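Local coordinates for protein diguanylate cyclase (Pseudomonas aeruginosa, PDB 5M3C) that joins a GGDEF domain and an EAL domain in one chain, the first holding guanosine-5'-triphosphate and each holding calcium, at residues L205-V213 against P262-L270; L275-E285 against A314-L324. All blocks are in the same frame, centred on the assembly; numbering follows the deposited sequence.

How the contacts relate
Contacts 1 and 2 belong to two layers of the same EAL domain, a variant of the (β/α)8 barrel, and their centres lie about 20 Å apart. Contact 1 pairs two adjacent parallel strands of the barrel wall and supplies E210 and N269 to a calcium site that E301 and D331 complete. Contact 2 joins helices of the outer layer. The chain runs straight from one to the other: strand 266-269 leads into helix 272-276, and L270 packs on L275 and L280 of contact 2, with its CD2 3.4 Å from L275 CD1 and 4.3 Å from L280 CD2. Contact 2 takes no part in binding the metal.

Contact 1 (L205-V213 against P262-L270); sequences LLVGAEALV and PFGPLSVNL. With CA (calcium ion), chain H.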
loop_
_atom_site.group_PDB
_atom_site.type_symbol
_atom_site.label_atom_id
_atom_site.label_comp_id
_atom_site.label_asym_id
_atom_site.label_seq_id
_atom_site.Cartn_x
_atom_site.Cartn_y
_atom_site.Cartn_z
ATOM N N LEU B 205 13.236 -20.421 -30.230
ATOM C CA LEU B 205 12.031 -20.321 -31.049
ATOM C C LEU B 205 11.017 -19.362 -30.419
ATOM O O LEU B 205 11.056 -19.107 -29.213
ATOM C CB LEU B 205 11.397 -21.704 -31.223
ATOM N N LEU B 206 10.115 -18.833 -31.241
ATOM C CA LEU B 206 9.053 -17.946 -30.761
ATOM C C LEU B 206 8.239 -18.607 -29.652
ATOM O O LEU B 206 7.932 -19.797 -29.725
ATOM C CB LEU B 206 8.129 -17.550 -31.921
ATOM C CG LEU B 206 8.477 -16.277 -32.702
ATOM C CD1 LEU B 206 7.539 -15.137 -32.331
ATOM C CD2 LEU B 206 9.931 -15.868 -32.503
ATOM N N VAL B 207 7.891 -17.829 -28.629
ATOM C CA VAL B 207 7.123 -18.343 -27.498
ATOM C C VAL B 207 5.789 -17.621 -27.334
ATOM O O VAL B 207 5.012 -17.933 -26.432
ATOM C CB VAL B 207 7.900 -18.196 -26.181
ATOM C CG1 VAL B 207 7.349 -19.158 -25.138
ATOM C CG2 VAL B 207 9.381 -18.445 -26.407
ATOM N N GLY B 208 5.529 -16.655 -28.206
ATOM C CA GLY B 208 4.305 -15.870 -28.135
ATOM C C GLY B 208 4.563 -14.431 -28.526
ATOM O O GLY B 208 5.643 -14.092 -29.007
ATOM N N ALA B 209 3.567 -13.579 -28.320
ATOM C CA ALA B 209 3.706 -12.165 -28.645
ATOM C C ALA B 209 2.825 -11.316 -27.737
ATOM O O ALA B 209 1.857 -11.812 -27.162
ATOM C CB ALA B 209 3.349 -11.925 -30.104
ATOM N N GLU B 210 3.167 -10.038 -27.605
ATOM C CA GLU B 210 2.360 -9.112 -26.821
ATOM C C GLU B 210 1.696 -8.078 -27.721
ATOM O O GLU B 210 2.337 -7.500 -28.606
ATOM C CB GLU B 210 3.209 -8.401 -25.768
ATOM C CG GLU B 210 2.392 -7.519 -24.835
ATOM C CD GLU B 210 3.239 -6.803 -23.800
ATOM O OE1 GLU B 210 4.480 -6.913 -23.860
ATOM O OE2 GLU B 210 2.662 -6.125 -22.925
ATOM N N ALA B 211 0.407 -7.853 -27.481
ATOM C CA ALA B 211 -0.356 -6.838 -28.193
ATOM C C ALA B 211 -0.325 -5.537 -27.404
ATOM O O ALA B 211 -0.696 -5.502 -26.235
ATOM C CB ALA B 211 -1.788 -7.298 -28.402
ATOM N N LEU B 212 0.119 -4.472 -28.061
ATOM C CA LEU B 212 0.327 -3.184 -27.417
ATOM C C LEU B 212 -0.440 -2.087 -28.147
ATOM O O LEU B 212 -0.263 -1.891 -29.350
ATOM C CB LEU B 212 1.818 -2.853 -27.412
ATOM C CG LEU B 212 2.703 -3.875 -26.697
ATOM C CD1 LEU B 212 4.134 -3.811 -27.210
ATOM C CD2 LEU B 212 2.655 -3.657 -25.193
ATOM N N VAL B 213 -1.277 -1.363 -27.412
ATOM C CA VAL B 213 -2.120 -0.330 -28.008
ATOM C C VAL B 213 -1.310 0.901 -28.397
ATOM O O VAL B 213 -0.499 1.398 -27.618
ATOM C CB VAL B 213 -3.232 0.122 -27.048
ATOM C CG1 VAL B 213 -4.332 0.833 -27.819
ATOM C CG2 VAL B 213 -3.802 -1.065 -26.292
ATOM N N PRO B 262 0.616 -22.207 -34.914
ATOM C CA PRO B 262 0.707 -21.779 -33.528
ATOM C C PRO B 262 2.131 -21.351 -33.211
ATOM O O PRO B 262 3.082 -22.072 -33.515
ATOM C CB PRO B 262 0.314 -23.033 -32.747
ATOM C CG PRO B 262 0.729 -24.160 -33.624
ATOM C CD PRO B 262 0.587 -23.676 -35.039
ATOM N N PHE B 263 2.267 -20.172 -32.617
ATOM C CA PHE B 263 3.570 -19.570 -32.383
ATOM C C PHE B 263 3.676 -19.105 -30.937
ATOM O O PHE B 263 4.507 -18.259 -30.603
ATOM C CB PHE B 263 3.759 -18.377 -33.320
ATOM C CG PHE B 263 2.790 -17.254 -33.064
ATOM C CD1 PHE B 263 1.470 -17.351 -33.480
ATOM C CD2 PHE B 263 3.197 -16.108 -32.398
ATOM C CE1 PHE B 263 0.575 -16.326 -33.240
ATOM C CE2 PHE B 263 2.306 -15.078 -32.156
ATOM C CZ PHE B 263 0.993 -15.188 -32.579
ATOM N N GLY B 264 2.830 -19.672 -30.085
ATOM C CA GLY B 264 2.725 -19.244 -28.699
ATOM C C GLY B 264 1.469 -18.417 -28.509
ATOM O O GLY B 264 0.793 -18.081 -29.483
ATOM N N PRO B 265 1.143 -18.083 -27.252
ATOM C CA PRO B 265 -0.037 -17.274 -26.983
ATOM C C PRO B 265 0.219 -15.775 -27.141
ATOM O O PRO B 265 1.361 -15.346 -27.334
ATOM C CB PRO B 265 -0.384 -17.615 -25.524
ATOM C CG PRO B 265 0.774 -18.393 -24.974
ATOM C CD PRO B 265 1.854 -18.442 -26.015
ATOM N N LEU B 266 -0.855 -14.994 -27.061
ATOM C CA LEU B 266 -0.784 -13.546 -27.212
ATOM C C LEU B 266 -1.100 -12.861 -25.883
ATOM O O LEU B 266 -2.107 -13.164 -25.237
ATOM C CB LEU B 266 -1.765 -13.084 -28.294
ATOM C CG LEU B 266 -1.852 -11.580 -28.571
ATOM C CD1 LEU B 266 -0.586 -11.074 -29.238
ATOM C CD2 LEU B 266 -3.062 -11.272 -29.437
ATOM N N SER B 267 -0.235 -11.931 -25.487
ATOM C CA SER B 267 -0.338 -11.269 -24.190
ATOM C C SER B 267 -0.986 -9.905 -24.333
ATOM O O SER B 267 -0.641 -9.144 -25.234
ATOM C CB SER B 267 1.050 -11.088 -23.576
ATOM O OG SER B 267 1.816 -12.273 -23.679
ATOM N N VAL B 268 -1.918 -9.592 -23.441
ATOM C CA VAL B 268 -2.517 -8.262 -23.420
ATOM C C VAL B 268 -2.629 -7.734 -21.997
ATOM O O VAL B 268 -3.055 -8.450 -21.091
ATOM C CB VAL B 268 -3.911 -8.262 -24.068
ATOM C CG1 VAL B 268 -4.574 -6.906 -23.900
ATOM C CG2 VAL B 268 -3.805 -8.618 -25.540
ATOM N N ASN B 269 -2.238 -6.478 -21.806
ATOM C CA ASN B 269 -2.338 -5.841 -20.500
ATOM C C ASN B 269 -3.799 -5.625 -20.130
ATOM O O ASN B 269 -4.613 -5.234 -20.965
ATOM C CB ASN B 269 -1.595 -4.506 -20.491
ATOM C CG ASN B 269 -0.092 -4.675 -20.606
ATOM O OD1 ASN B 269 0.509 -5.494 -19.910
ATOM N ND2 ASN B 269 0.526 -3.889 -21.480
ATOM N N LEU B 270 -4.121 -5.886 -18.869
ATOM C CA LEU B 270 -5.475 -5.719 -18.371
ATOM C C LEU B 270 -5.496 -4.638 -17.299
ATOM O O LEU B 270 -5.084 -4.871 -16.166
ATOM C CB LEU B 270 -5.991 -7.037 -17.796
ATOM C CG LEU B 270 -7.500 -7.140 -17.587
ATOM C CD1 LEU B 270 -8.224 -7.149 -18.923
ATOM C CD2 LEU B 270 -7.832 -8.392 -16.790
HETATM CA CA CA H . 3.009 -5.754 -20.636
#
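L206 reaches F263 with its CD1, 4.4 Å from ring atom CD2, an apolar touch at the start of the strand. Next, G208 and G264 bring their CA atoms to 3.8 Å; both have backbone angles that suit glycine, and without side chains the chains can come this close. A209 opens the ladder: its N donates to P265 O (3.0 Å) and its O accepts from S267 N (2.7 Å). Its small CB meets the F263 ring at the edge, 3.9 Å from CE2. This is a parallel pair of neighbouring strands in the EAL barrel, joined by a β-α-β crossover that runs through helices 225-234 and 238-259, and E210-A211-L212 is the motif that names the family. E210 turns to the same face as S267. With CG anti to the backbone N (chi1 -175°) and the chain extended beyond it, OE2 reaches calcium at 2.3 Å, while OE1 accepts a hydrogen bond from Q408 NE2. N269 gives OD1 to the same ion at 2.6 Å, its amide plane 82° from the carboxylate; E301 and D331 complete the site. A211 N donates to S267 O (2.8 Å), nearly in line with the carbonyl, and on the face packed by helix 238-259 its methyl touches V268 CG2.

Contact 2 (L275-E285 against A314-L324); sequences LGQPQLIERLE and ALAVLHGLKRL
L284 N donates to L280 O over 2.7 Å, a backbone bond of helix 280-285 that sets these two leucines one turn apart, both directed at L321 of the partner helix. No hydrogen bond crosses between 275-285 and 314-324, so the contact is a matter of apolar shape, for which branched aliphatic residues are well suited. L321 is one knob: it enters a hole lined by L275, L280, I281 and L284. Its two methyls divide the work, CD1 lying 4.0 Å from L275 CD1 and CD2 3.8 Å from L284 CD1, where the two side chains cross at about a right angle. I281 is the reciprocal knob, seated among V317, G320, L321 and L324. With CG1 beside the backbone N (chi1 -53°) and the chain then extended, its CD1 rests 3.7 Å from G320 CA, and glycine fits there because it presents bare backbone to that methyl. The other branch of I281, CG2, meets L324 CD1 at 3.6 Å. L324 also turns CD2 to the extended side chain of E285, whose CG lies 4.0 Å from that methyl and whose carboxylate also borders it, with OE2 3.5 Å from CD2; E285 is exposed to solvent. At the other end L275 CD2 and CG approach A314 and V317. The short helical segments run nearly parallel, 20° apart, as neighbours in the outer layer of the EAL barrel. Beneath them L284 and L321 both pack on L300 of strand 298-303, and L321 also touches L328 of strand 327-333. To the neighbouring helix 238-259 of the same layer, R283 makes a salt bridge with D243.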
loop_
_atom_site.group_PDB
_atom_site.type_symbol
_atom_site.label_atom_id
_atom_site.label_comp_id
_atom_site.label_asym_id
_atom_site.label_seq_id
_atom_site.Cartn_x
_atom_site.Cartn_y
_atom_site.Cartn_z
ATOM N N LEU B 275 -10.695 -5.417 -14.346
ATOM C CA LEU B 275 -10.843 -6.545 -13.439
ATOM C C LEU B 275 -12.053 -6.323 -12.541
ATOM O O LEU B 275 -12.688 -7.275 -12.087
ATOM C CB LEU B 275 -9.581 -6.718 -12.594
ATOM C CG LEU B 275 -9.186 -8.164 -12.299
ATOM C CD1 LEU B 275 -8.750 -8.868 -13.576
ATOM C CD2 LEU B 275 -8.076 -8.208 -11.263
ATOM N N GLY B 276 -12.367 -5.055 -12.296
ATOM C CA GLY B 276 -13.515 -4.678 -11.482
ATOM C C GLY B 276 -14.843 -4.900 -12.180
ATOM O O GLY B 276 -15.887 -4.950 -11.529
ATOM N N GLN B 277 -14.813 -5.029 -13.506
ATOM C CA GLN B 277 -16.028 -5.293 -14.280
ATOM C C GLN B 277 -16.641 -6.637 -13.892
ATOM O O GLN B 277 -15.971 -7.670 -13.959
ATOM C CB GLN B 277 -15.742 -5.277 -15.784
ATOM C CG GLN B 277 -15.876 -3.909 -16.432
ATOM C CD GLN B 277 -16.059 -3.992 -17.939
ATOM O OE1 GLN B 277 -15.258 -4.606 -18.642
ATOM N NE2 GLN B 277 -17.121 -3.368 -18.440
ATOM N N PRO B 278 -17.918 -6.626 -13.479
ATOM C CA PRO B 278 -18.623 -7.844 -13.077
ATOM C C PRO B 278 -18.861 -8.816 -14.229
ATOM O O PRO B 278 -18.957 -10.023 -14.007
ATOM C CB PRO B 278 -19.967 -7.323 -12.548
ATOM C CG PRO B 278 -19.741 -5.882 -12.241
ATOM C CD PRO B 278 -18.728 -5.418 -13.241
ATOM N N GLN B 279 -18.954 -8.292 -15.446
ATOM C CA GLN B 279 -19.262 -9.121 -16.607
ATOM C C GLN B 279 -18.008 -9.587 -17.343
ATOM O O GLN B 279 -18.089 -10.374 -18.288
ATOM C CB GLN B 279 -20.184 -8.356 -17.555
ATOM C CG GLN B 279 -21.552 -8.072 -16.955
ATOM C CD GLN B 279 -22.248 -9.339 -16.483
ATOM O OE1 GLN B 279 -22.083 -10.411 -17.069
ATOM N NE2 GLN B 279 -23.031 -9.221 -15.415
ATOM N N LEU B 280 -16.849 -9.118 -16.887
ATOM C CA LEU B 280 -15.579 -9.423 -17.538
ATOM C C LEU B 280 -15.512 -10.857 -18.057
ATOM O O LEU B 280 -15.335 -11.077 -19.254
ATOM C CB LEU B 280 -14.416 -9.170 -16.577
ATOM C CG LEU B 280 -13.030 -9.537 -17.111
ATOM C CD1 LEU B 280 -12.732 -8.797 -18.407
ATOM C CD2 LEU B 280 -11.957 -9.253 -16.071
ATOM N N ILE B 281 -15.650 -11.830 -17.161
ATOM C CA ILE B 281 -15.508 -13.235 -17.540
ATOM C C ILE B 281 -16.541 -13.634 -18.591
ATOM O O ILE B 281 -16.216 -14.326 -19.557
ATOM C CB ILE B 281 -15.648 -14.180 -16.330
ATOM C CG1 ILE B 281 -14.693 -13.761 -15.209
ATOM C CG2 ILE B 281 -15.377 -15.616 -16.756
ATOM C CD1 ILE B 281 -14.702 -14.689 -14.013
ATOM N N GLU B 282 -17.783 -13.200 -18.398
ATOM C CA GLU B 282 -18.855 -13.520 -19.336
ATOM C C GLU B 282 -18.517 -12.953 -20.705
ATOM O O GLU B 282 -18.644 -13.629 -21.726
ATOM C CB GLU B 282 -20.191 -12.945 -18.853
ATOM C CG GLU B 282 -20.950 -13.831 -17.872
ATOM C CD GLU B 282 -20.270 -13.960 -16.520
ATOM O OE1 GLU B 282 -20.835 -14.646 -15.641
ATOM O OE2 GLU B 282 -19.179 -13.382 -16.328
ATOM N N ARG B 283 -18.078 -11.700 -20.706
ATOM C CA ARG B 283 -17.716 -10.999 -21.928
ATOM C C ARG B 283 -16.478 -11.596 -22.584
ATOM O O ARG B 283 -16.427 -11.758 -23.800
ATOM C CB ARG B 283 -17.467 -9.525 -21.620
ATOM C CG ARG B 283 -16.632 -8.807 -22.665
ATOM C CD ARG B 283 -17.233 -8.939 -24.052
ATOM N NE ARG B 283 -16.990 -7.739 -24.842
ATOM C CZ ARG B 283 -17.325 -7.596 -26.119
ATOM N NH1 ARG B 283 -17.061 -6.458 -26.743
ATOM N NH2 ARG B 283 -17.920 -8.586 -26.775
ATOM N N LEU B 284 -15.470 -11.902 -21.779
ATOM C CA LEU B 284 -14.237 -12.466 -22.306
ATOM C C LEU B 284 -14.506 -13.759 -23.056
ATOM O O LEU B 284 -14.016 -13.962 -24.165
ATOM C CB LEU B 284 -13.236 -12.723 -21.180
ATOM C CG LEU B 284 -11.956 -11.898 -21.284
ATOM C CD1 LEU B 284 -11.068 -12.132 -20.073
ATOM C CD2 LEU B 284 -11.220 -12.251 -22.568
ATOM N N GLU B 285 -15.333 -14.608 -22.477
ATOM C CA GLU B 285 -15.633 -15.895 -23.071
ATOM C C GLU B 285 -16.256 -15.667 -24.409
ATOM O O GLU B 285 -15.824 -16.206 -25.398
ATOM C CB GLU B 285 -16.641 -16.591 -22.169
ATOM C CG GLU B 285 -16.934 -18.047 -22.450
ATOM C CD GLU B 285 -17.804 -18.679 -21.381
ATOM O OE1 GLU B 285 -18.572 -19.592 -21.695
ATOM O OE2 GLU B 285 -17.731 -18.264 -20.222
ATOM N N ALA B 314 -10.827 -9.478 -6.017
ATOM C CA ALA B 314 -9.894 -9.651 -7.129
ATOM C C ALA B 314 -9.397 -11.090 -7.262
ATOM O O ALA B 314 -9.321 -11.626 -8.368
ATOM C CB ALA B 314 -8.714 -8.703 -6.973
ATOM N N LEU B 315 -9.052 -11.709 -6.137
ATOM C CA LEU B 315 -8.503 -13.065 -6.140
ATOM C C LEU B 315 -9.502 -14.080 -6.690
ATOM O O LEU B 315 -9.119 -15.029 -7.377
ATOM C CB LEU B 315 -8.078 -13.471 -4.727
ATOM N N ALA B 316 -10.781 -13.876 -6.384
ATOM C CA ALA B 316 -11.842 -14.767 -6.850
ATOM C C ALA B 316 -12.018 -14.669 -8.368
ATOM O O ALA B 316 -12.333 -15.659 -9.033
ATOM C CB ALA B 316 -13.149 -14.444 -6.142
ATOM N N VAL B 317 -11.816 -13.472 -8.906
ATOM C CA VAL B 317 -11.902 -13.253 -10.344
ATOM C C VAL B 317 -10.735 -13.932 -11.054
ATOM O O VAL B 317 -10.924 -14.610 -12.063
ATOM C CB VAL B 317 -11.897 -11.751 -10.689
ATOM C CG1 VAL B 317 -11.826 -11.544 -12.196
ATOM C CG2 VAL B 317 -13.131 -11.072 -10.116
ATOM N N LEU B 318 -9.532 -13.748 -10.518
ATOM C CA LEU B 318 -8.333 -14.347 -11.097
ATOM C C LEU B 318 -8.490 -15.855 -11.253
ATOM O O LEU B 318 -7.978 -16.440 -12.208
ATOM C CB LEU B 318 -7.104 -14.032 -10.242
ATOM C CG LEU B 318 -6.613 -12.584 -10.320
ATOM C CD1 LEU B 318 -5.536 -12.333 -9.280
ATOM C CD2 LEU B 318 -6.095 -12.258 -11.712
ATOM N N HIS B 319 -9.192 -16.481 -10.312
ATOM C CA HIS B 319 -9.527 -17.895 -10.436
ATOM C C HIS B 319 -10.485 -18.095 -11.605
ATOM O O HIS B 319 -10.253 -18.936 -12.472
ATOM C CB HIS B 319 -10.160 -18.427 -9.151
ATOM C CG HIS B 319 -9.188 -18.601 -8.027
ATOM N ND1 HIS B 319 -8.154 -19.511 -8.073
ATOM C CD2 HIS B 319 -9.100 -17.990 -6.822
ATOM C CE1 HIS B 319 -7.465 -19.448 -6.947
ATOM N NE2 HIS B 319 -8.020 -18.533 -6.170
ATOM N N GLY B 320 -11.555 -17.305 -11.622
ATOM C CA GLY B 320 -12.539 -17.355 -12.700
ATOM C C GLY B 320 -11.905 -17.259 -14.076
ATOM O O GLY B 320 -12.332 -17.932 -15.014
ATOM N N LEU B 321 -10.882 -16.420 -14.195
ATOM C CA LEU B 321 -10.175 -16.257 -15.458
ATOM C C LEU B 321 -9.406 -17.525 -15.807
ATOM O O LEU B 321 -9.312 -17.896 -16.977
ATOM C CB LEU B 321 -9.224 -15.059 -15.394
ATOM C CG LEU B 321 -9.891 -13.681 -15.316
ATOM C CD1 LEU B 321 -8.851 -12.582 -15.167
ATOM C CD2 LEU B 321 -10.755 -13.434 -16.542
ATOM N N LYS B 322 -8.862 -18.193 -14.792
ATOM C CA LYS B 322 -8.148 -19.449 -15.009
ATOM C C LYS B 322 -9.119 -20.568 -15.372
ATOM O O LYS B 322 -8.808 -21.435 -16.191
ATOM C CB LYS B 322 -7.346 -19.837 -13.766
ATOM C CG LYS B 322 -6.048 -19.067 -13.610
ATOM C CD LYS B 322 -5.037 -19.426 -14.691
ATOM C CE LYS B 322 -4.485 -20.832 -14.513
ATOM N NZ LYS B 322 -3.401 -21.128 -15.491
ATOM N N ARG B 323 -10.298 -20.533 -14.763
ATOM C CA ARG B 323 -11.341 -21.509 -15.041
ATOM C C ARG B 323 -11.677 -21.493 -16.529
ATOM O O ARG B 323 -12.012 -22.526 -17.109
ATOM C CB ARG B 323 -12.587 -21.191 -14.213
ATOM C CG ARG B 323 -13.282 -22.407 -13.615
ATOM C CD ARG B 323 -14.244 -21.991 -12.512
ATOM N NE ARG B 323 -13.602 -21.107 -11.539
ATOM C CZ ARG B 323 -14.251 -20.401 -10.617
ATOM N NH1 ARG B 323 -13.574 -19.622 -9.781
ATOM N NH2 ARG B 323 -15.573 -20.468 -10.529
ATOM N N LEU B 324 -11.584 -20.317 -17.144
ATOM C CA LEU B 324 -11.803 -20.182 -18.583
ATOM C C LEU B 324 -10.665 -20.796 -19.385
ATOM O O LEU B 324 -10.879 -21.285 -20.491
ATOM C CB LEU B 324 -11.961 -18.713 -18.983
ATOM C CG LEU B 324 -13.359 -18.109 -18.844
ATOM C CD1 LEU B 324 -13.403 -16.745 -19.514
ATOM C CD2 LEU B 324 -14.417 -19.031 -19.437
#